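Local atomic coordinates of putative phenazine biosynthesis PhzC/PhzF protein (Clostridium difficile, PDB entry 4DUN), a protein that probably acts as an isomerase of the PhzF family, which is grouped with the diaminopimelate epimerase-like enzymes. Residues R29-L33 and E34-K38; I124-S127 and P128-N132; P212-S215 and E216-K220. All blocks are in the same frame, centred on the assembly; numbering follows the deposited sequence.

Interaction 1. Residues R29-L33 and E34-K38; sequences RRIPL and ELMQK
Ile31 packs against Leu35 and Met36 where the loop after strand 20-27 turns into helix 33-43, with Pro32 as N-cap. The tight part is where Ile31 meets these two side chains. Its chi1 of 68° turns CG1 toward the helix, 3.8 Å from Met36 CG. Met36 is extended beyond CG, which carries its methyl CE back over the loop to 3.6 Å from Ile31 O. Ile31 CD1 meets Leu35 CD2 at 4.1 Å, the two side chains crossing at about a right angle.

The first turn itself is closed by Met36 N, which donates to Pro32 O at 3.1 Å in the carbonyl plane; Leu35 N gives the same oxygen a weak, bent bond. Gln37 N follows with a bond to Leu33 O.

Pro32, Leu33 and Glu34 form the looser, exposed side. The Leu33 side chain meets Met36 through CD2, 4.0 Å from SD, and shares Arg61 with it; Met36 also packs on Phe63, and Leu35 reaches Phe17 of the second subunit. Within these two segments the helix start is held by backbone bonds and apolar contacts, since proline at the N-cap has no side-chain acceptor.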
loop_
_atom_site.group_PDB
_atom_site.type_symbol
_atom_site.label_atom_id
_atom_site.label_comp_id
_atom_site.label_asym_id
_atom_site.label_seq_id
_atom_site.Cartn_x
_atom_site.Cartn_y
_atom_site.Cartn_z
ATOM N N ARG A 29 -19.257 -7.185 -16.203
ATOM C CA ARG A 29 -18.634 -7.771 -17.388
ATOM C C ARG A 29 -17.155 -8.031 -17.140
ATOM O O ARG A 29 -16.569 -7.445 -16.233
ATOM C CB ARG A 29 -18.792 -6.820 -18.593
ATOM C CG ARG A 29 -20.227 -6.621 -19.060
ATOM C CD ARG A 29 -20.333 -5.638 -20.208
ATOM N NE ARG A 29 -21.643 -5.735 -20.853
ATOM C CZ ARG A 29 -21.965 -5.155 -22.005
ATOM N NH1 ARG A 29 -21.071 -4.422 -22.662
ATOM N NH2 ARG A 29 -23.180 -5.304 -22.514
ATOM N N ARG A 30 -16.544 -8.862 -17.984
ATOM C CA ARG A 30 -15.123 -9.171 -17.902
ATOM C C ARG A 30 -14.291 -7.990 -18.291
ATOM O O ARG A 30 -14.657 -7.235 -19.199
ATOM C CB ARG A 30 -14.751 -10.323 -18.849
ATOM C CG ARG A 30 -15.482 -11.585 -18.560
ATOM C CD ARG A 30 -14.850 -12.728 -19.297
ATOM N NE ARG A 30 -15.634 -13.934 -19.085
ATOM C CZ ARG A 30 -15.566 -14.692 -17.997
ATOM N NH1 ARG A 30 -14.739 -14.372 -17.007
ATOM N NH2 ARG A 30 -16.326 -15.770 -17.888
ATOM N N ILE A 31 -13.147 -7.847 -17.624
ATOM C CA ILE A 31 -12.154 -6.841 -17.966
ATOM C C ILE A 31 -10.820 -7.601 -18.159
ATOM O O ILE A 31 -10.662 -8.700 -17.601
ATOM C CB ILE A 31 -12.068 -5.677 -16.933
ATOM C CG1 ILE A 31 -11.518 -6.148 -15.576
ATOM C CG2 ILE A 31 -13.404 -4.929 -16.816
ATOM C CD1 ILE A 31 -11.169 -5.012 -14.605
ATOM N N PRO A 32 -9.846 -7.055 -18.902
ATOM C CA PRO A 32 -8.587 -7.789 -19.083
ATOM C C PRO A 32 -7.862 -8.060 -17.767
ATOM O O PRO A 32 -7.949 -7.242 -16.845
ATOM C CB PRO A 32 -7.758 -6.849 -19.960
ATOM C CG PRO A 32 -8.762 -6.021 -20.684
ATOM C CD PRO A 32 -9.858 -5.804 -19.695
ATOM N N LEU A 33 -7.145 -9.203 -17.682
ATOM C CA LEU A 33 -6.324 -9.544 -16.502
ATOM C C LEU A 33 -5.271 -8.457 -16.262
ATOM O O LEU A 33 -4.972 -8.163 -15.100
ATOM C CB LEU A 33 -5.649 -10.919 -16.643
ATOM C CG LEU A 33 -6.587 -12.125 -16.823
ATOM C CD1 LEU A 33 -5.787 -13.424 -16.861
ATOM C CD2 LEU A 33 -7.646 -12.174 -15.723
ATOM N N GLU A 34 -4.709 -7.858 -17.346
ATOM C CA GLU A 34 -3.722 -6.773 -17.221
ATOM C C GLU A 34 -4.343 -5.535 -16.542
ATOM O O GLU A 34 -3.655 -4.851 -15.780
ATOM C CB GLU A 34 -3.143 -6.396 -18.584
ATOM C CG GLU A 34 -2.043 -7.336 -19.048
ATOM C CD GLU A 34 -1.482 -7.055 -20.432
ATOM O OE1 GLU A 34 -2.122 -6.297 -21.195
ATOM O OE2 GLU A 34 -0.411 -7.615 -20.762
ATOM N N LEU A 35 -5.637 -5.263 -16.803
ATOM C CA LEU A 35 -6.339 -4.155 -16.149
ATOM C C LEU A 35 -6.602 -4.502 -14.667
ATOM O O LEU A 35 -6.462 -3.620 -13.816
ATOM C CB LEU A 35 -7.634 -3.787 -16.873
ATOM C CG LEU A 35 -8.402 -2.545 -16.332
ATOM C CD1 LEU A 35 -7.509 -1.302 -16.225
ATOM C CD2 LEU A 35 -9.623 -2.251 -17.188
ATOM N N MET A 36 -6.952 -5.788 -14.356
ATOM C CA MET A 36 -7.144 -6.188 -12.955
ATOM C C MET A 36 -5.837 -5.963 -12.187
ATOM O O MET A 36 -5.870 -5.426 -11.077
ATOM C CB MET A 36 -7.608 -7.654 -12.829
ATOM C CG MET A 36 -8.996 -7.893 -13.352
ATOM S SD MET A 36 -9.391 -9.644 -13.131
ATOM C CE MET A 36 -10.871 -9.759 -14.169
ATOM N N GLN A 37 -4.675 -6.330 -12.798
ATOM C CA GLN A 37 -3.378 -6.132 -12.161
ATOM C C GLN A 37 -3.111 -4.644 -11.904
ATOM O O GLN A 37 -2.645 -4.295 -10.809
ATOM C CB GLN A 37 -2.226 -6.733 -13.008
ATOM C CG GLN A 37 -0.860 -6.640 -12.297
ATOM C CD GLN A 37 -0.860 -7.397 -10.992
ATOM O OE1 GLN A 37 -0.752 -8.618 -10.979
ATOM N NE2 GLN A 37 -1.002 -6.693 -9.864
ATOM N N LYS A 38 -3.385 -3.767 -12.904
ATOM C CA LYS A 38 -3.160 -2.312 -12.737
ATOM C C LYS A 38 -3.994 -1.767 -11.598
ATOM O O LYS A 38 -3.494 -0.952 -10.801
ATOM C CB LYS A 38 -3.463 -1.524 -14.029
ATOM C CG LYS A 38 -2.449 -1.727 -15.184
ATOM C CD LYS A 38 -0.968 -1.638 -14.771
ATOM C CE LYS A 38 -0.417 -0.236 -14.726
ATOM N NZ LYS A 38 0.997 -0.226 -14.270
#

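Interaction 2. Residues I124-S127 and P128-N132; sequences IELS and PQQAN
Ser127 and Gln130 form a capping box at the start of the short, weakly bonded helix 128-133, each side chain accepting from the other's backbone nitrogen. Gln130 N donates to Ser127 OG at 3.2 Å with an N-H...O angle of 161°. In return, Ser127 N donates to Gln130 OE1, also at 3.2 Å, and this bond is nearly straight at 172°; the donor lies in the amide carbonyl plane, on a lone pair. The torsions explain both halves. Ser127 OG stands between its own N and carbonyl carbon (chi1 66°), facing the first turn, whereas the Gln130 chain, extended beyond CG, runs back past the hydroxyl until its amide oxygen reaches the loop.

The next shell is backbone and hydrocarbon. Ala131 N bonds to Ser127 O at 2.9 Å, closing the turn that the side chains cap. Leu126 lies across the Gln130 chain at about a right angle, its CB 3.9 Å from Gln130 CB, and so lines the aliphatic part of the box.

Farther out, Leu126 touches Ile134 and Val141, so the loop before the helix rests on strand 140-143, while Gln130 packs on the loop residues Leu170 and Trp173. Beyond Ser127 the chain enters the helix through Pro128, whose ring has no N-H to be bonded in this first turn. On the apolar flank, Leu126 CD2 ends 3.8 Å from Gln130 OE1, the oxygen that receives Ser127 N.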
loop_
_atom_site.group_PDB
_atom_site.type_symbol
_atom_site.label_atom_id
_atom_site.label_comp_id
_atom_site.label_asym_id
_atom_site.label_seq_id
_atom_site.Cartn_x
_atom_site.Cartn_y
_atom_site.Cartn_z
ATOM N N ILE A 124 8.634 -32.530 14.618
ATOM C CA ILE A 124 9.950 -32.759 14.011
ATOM C C ILE A 124 11.047 -32.244 14.949
ATOM O O ILE A 124 10.764 -31.543 15.923
ATOM C CB ILE A 124 10.097 -32.126 12.591
ATOM C CG1 ILE A 124 9.908 -30.573 12.619
ATOM C CG2 ILE A 124 9.188 -32.814 11.554
ATOM C CD1 ILE A 124 10.505 -29.786 11.425
ATOM N N GLU A 125 12.289 -32.575 14.621
ATOM C CA GLU A 125 13.481 -32.094 15.294
ATOM C C GLU A 125 14.240 -31.246 14.298
ATOM O O GLU A 125 14.572 -31.733 13.216
ATOM C CB GLU A 125 14.343 -33.258 15.804
ATOM C CG GLU A 125 13.875 -33.844 17.121
ATOM C CD GLU A 125 14.424 -35.218 17.454
ATOM O OE1 GLU A 125 13.834 -35.882 18.338
ATOM O OE2 GLU A 125 15.423 -35.644 16.823
ATOM N N LEU A 126 14.476 -29.973 14.624
ATOM C CA LEU A 126 15.245 -29.101 13.738
ATOM C C LEU A 126 16.723 -29.414 13.853
ATOM O O LEU A 126 17.200 -29.717 14.948
ATOM C CB LEU A 126 15.029 -27.616 14.072
ATOM C CG LEU A 126 13.630 -27.045 13.894
ATOM C CD1 LEU A 126 13.585 -25.633 14.386
ATOM C CD2 LEU A 126 13.181 -27.085 12.434
ATOM N N SER A 127 17.456 -29.274 12.737
ATOM C CA SER A 127 18.907 -29.424 12.696
ATOM C C SER A 127 19.545 -28.258 13.471
ATOM O O SER A 127 18.907 -27.202 13.561
ATOM C CB SER A 127 19.393 -29.424 11.247
ATOM O OG SER A 127 19.173 -28.156 10.646
ATOM N N PRO A 128 20.789 -28.379 13.999
ATOM C CA PRO A 128 21.394 -27.236 14.714
ATOM C C PRO A 128 21.361 -25.919 13.916
ATOM O O PRO A 128 21.130 -24.869 14.523
ATOM C CB PRO A 128 22.827 -27.705 14.966
ATOM C CG PRO A 128 22.711 -29.190 15.050
ATOM C CD PRO A 128 21.689 -29.554 14.016
ATOM N N GLN A 129 21.532 -25.972 12.568
ATOM C CA GLN A 129 21.499 -24.791 11.688
ATOM C C GLN A 129 20.096 -24.177 11.618
ATOM O O GLN A 129 19.969 -22.950 11.679
ATOM C CB GLN A 129 21.983 -25.133 10.273
ATOM C CG GLN A 129 23.497 -25.075 10.120
ATOM C CD GLN A 129 23.948 -25.602 8.781
ATOM O OE1 GLN A 129 23.962 -26.814 8.533
ATOM N NE2 GLN A 129 24.342 -24.702 7.891
ATOM N N GLN A 130 19.046 -25.025 11.482
ATOM C CA GLN A 130 17.652 -24.570 11.441
ATOM C C GLN A 130 17.247 -23.961 12.773
ATOM O O GLN A 130 16.555 -22.948 12.779
ATOM C CB GLN A 130 16.696 -25.715 11.070
ATOM C CG GLN A 130 16.687 -26.052 9.582
ATOM C CD GLN A 130 15.976 -27.340 9.274
ATOM O OE1 GLN A 130 15.930 -28.275 10.088
ATOM N NE2 GLN A 130 15.424 -27.426 8.071
ATOM N N ALA A 131 17.711 -24.547 13.901
ATOM C CA ALA A 131 17.425 -24.051 15.258
ATOM C C ALA A 131 17.994 -22.644 15.478
ATOM O O ALA A 131 17.466 -21.896 16.305
ATOM C CB ALA A 131 17.986 -25.007 16.301
ATOM N N ASN A 132 19.082 -22.300 14.763
ATOM C CA ASN A 132 19.697 -20.980 14.833
ATOM C C ASN A 132 18.978 -19.979 13.903
ATOM O O ASN A 132 19.164 -18.778 14.065
ATOM C CB ASN A 132 21.193 -21.060 14.506
ATOM C CG ASN A 132 22.040 -21.655 15.623
ATOM O OD1 ASN A 132 21.611 -21.782 16.782
ATOM N ND2 ASN A 132 23.283 -22.007 15.305
#

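Interaction 3. Residues P212-S215 and E216-K220; sequences PYWS and EKLGK
Glu216 N, Lys217 N and Leu218 N donate in turn to Pro212 O, Tyr213 O and Trp214 O, the last at 2.8 Å, before Gly219, the first residue past the helix, turns to a positive phi of 65°. Ser215 O then accepts Lys220 N at 3.2 Å on a lone pair, an i to i+5 bond that closes the C-terminal turn, with a weak bond from Gly219 N beside it.

Ser215 also bonds through its side chain. Its OG, anti to the backbone N (chi1 176°), donates to Lys220 O at 2.8 Å, approaching from above the carbonyl plane.

Along the helix, Lys217 bends at chi2 and places CG over one face of the Tyr213 ring, toward its rim. CG stands 4.0 Å from the ring centroid and 24° off its normal, a CH-pi contact, while CE passes 3.6 Å from Tyr213 OH. Leu218 CG lies 4.0 Å from Trp214 CE3. Trp214 is buried, stacked with Phe187 and hydrogen-bonded through NE1 to Thr179; Lys220 NZ salt-bridges Asp186.

Ser215 thus grips Lys220 through carbonyl and hydroxyl, fixing the exit toward strand 222-227 by polar bonds, while the aromatic side combines CH-pi and apolar contacts with the ring stack and the Trp214 NE1 hydrogen bond.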
loop_
_atom_site.group_PDB
_atom_site.type_symbol
_atom_site.label_atom_id
_atom_site.label_comp_id
_atom_site.label_asym_id
_atom_site.label_seq_id
_atom_site.Cartn_x
_atom_site.Cartn_y
_atom_site.Cartn_z
ATOM N N PRO A 212 -6.608 -28.861 14.680
ATOM C CA PRO A 212 -6.441 -30.231 15.213
ATOM C C PRO A 212 -5.397 -30.276 16.320
ATOM O O PRO A 212 -5.583 -31.003 17.296
ATOM C CB PRO A 212 -5.996 -31.057 13.993
ATOM C CG PRO A 212 -5.475 -30.043 13.003
ATOM C CD PRO A 212 -6.328 -28.820 13.229
ATOM N N TYR A 213 -4.328 -29.497 16.191
ATOM C CA TYR A 213 -3.310 -29.502 17.233
ATOM C C TYR A 213 -3.787 -29.007 18.601
ATOM O O TYR A 213 -3.585 -29.680 19.596
ATOM C CB TYR A 213 -2.075 -28.699 16.820
ATOM C CG TYR A 213 -1.106 -28.584 17.964
ATOM C CD1 TYR A 213 -0.236 -29.616 18.265
ATOM C CD2 TYR A 213 -1.110 -27.478 18.786
ATOM C CE1 TYR A 213 0.631 -29.529 19.342
ATOM C CE2 TYR A 213 -0.260 -27.379 19.856
ATOM C CZ TYR A 213 0.615 -28.404 20.136
ATOM O OH TYR A 213 1.458 -28.291 21.220
ATOM N N TRP A 214 -4.475 -27.870 18.641
ATOM C CA TRP A 214 -4.984 -27.349 19.908
ATOM C C TRP A 214 -6.230 -28.099 20.370
ATOM O O TRP A 214 -6.440 -28.224 21.583
ATOM C CB TRP A 214 -5.212 -25.838 19.829
ATOM C CG TRP A 214 -3.924 -25.062 19.836
ATOM C CD1 TRP A 214 -3.359 -24.392 18.789
ATOM C CD2 TRP A 214 -3.014 -24.924 20.940
ATOM N NE1 TRP A 214 -2.189 -23.787 19.191
ATOM C CE2 TRP A 214 -1.933 -24.131 20.493
ATOM C CE3 TRP A 214 -3.011 -25.395 22.266
ATOM C CZ2 TRP A 214 -0.860 -23.798 21.322
ATOM C CZ3 TRP A 214 -1.939 -25.071 23.081
ATOM C CH2 TRP A 214 -0.895 -24.256 22.622
ATOM N N SER A 215 -7.029 -28.644 19.421
ATOM C CA SER A 215 -8.183 -29.469 19.788
ATOM C C SER A 215 -7.747 -30.665 20.655
ATOM O O SER A 215 -8.403 -30.944 21.655
ATOM C CB SER A 215 -8.904 -29.987 18.548
ATOM O OG SER A 215 -9.956 -30.858 18.930
ATOM N N GLU A 216 -6.647 -31.340 20.273
ATOM C CA GLU A 216 -6.102 -32.488 20.988
ATOM C C GLU A 216 -5.518 -32.064 22.352
ATOM O O GLU A 216 -5.781 -32.721 23.362
ATOM C CB GLU A 216 -5.036 -33.195 20.121
ATOM C CG GLU A 216 -4.412 -34.444 20.741
ATOM C CD GLU A 216 -5.363 -35.525 21.226
ATOM O OE1 GLU A 216 -5.169 -36.008 22.365
ATOM O OE2 GLU A 216 -6.300 -35.886 20.476
ATOM N N LYS A 217 -4.743 -30.968 22.374
ATOM C CA LYS A 217 -4.100 -30.447 23.585
ATOM C C LYS A 217 -5.092 -29.941 24.634
ATOM O O LYS A 217 -4.870 -30.148 25.826
ATOM C CB LYS A 217 -3.121 -29.300 23.227
ATOM C CG LYS A 217 -1.828 -29.764 22.546
ATOM C CD LYS A 217 -0.843 -30.435 23.531
ATOM C CE LYS A 217 0.222 -31.245 22.827
ATOM N NZ LYS A 217 1.153 -31.895 23.790
ATOM N N LEU A 218 -6.170 -29.279 24.193
ATOM C CA LEU A 218 -7.149 -28.644 25.081
ATOM C C LEU A 218 -8.409 -29.490 25.312
ATOM O O LEU A 218 -9.178 -29.179 26.216
ATOM C CB LEU A 218 -7.538 -27.246 24.530
ATOM C CG LEU A 218 -6.379 -26.234 24.301
ATOM C CD1 LEU A 218 -6.884 -24.951 23.683
ATOM C CD2 LEU A 218 -5.637 -25.904 25.620
ATOM N N GLY A 219 -8.604 -30.533 24.509
ATOM C CA GLY A 219 -9.772 -31.411 24.575
ATOM C C GLY A 219 -11.062 -30.695 24.219
ATOM O O GLY A 219 -12.088 -30.914 24.866
ATOM N N LYS A 220 -11.019 -29.825 23.189
ATOM C CA LYS A 220 -12.173 -29.028 22.757
ATOM C C LYS A 220 -12.418 -29.129 21.249
ATOM O O LYS A 220 -11.463 -29.093 20.469
ATOM C CB LYS A 220 -11.962 -27.547 23.117
ATOM C CG LYS A 220 -11.957 -27.242 24.606
ATOM C CD LYS A 220 -11.642 -25.764 24.874
ATOM C CE LYS A 220 -12.875 -24.895 24.852
ATOM N NZ LYS A 220 -12.625 -23.571 25.470
#

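All three contacts are local and concern helix ends: interactions 1 and 2 are N-terminal ends of helices, one with a proline N-cap and the other with a capping box, whereas interaction 3 is the C-terminal end of one, followed by a glycine with positive phi. Interactions 1 and 3 lie on opposite sides of the chain's centre, with centres 44 Å apart and nearest atoms about 32 Å apart. The centres of interactions 1 and 2 are also 44 Å apart, with nearest atoms about 31 Å apart. Interactions 2 and 3 are closer, 25 Å between centres and about 10 Å between nearest atoms, without touching. Interaction 1 alone approaches the predicted active site: the Gln37 side chain, bonded to Thr64 O, is about 9 Å from that of Glu47.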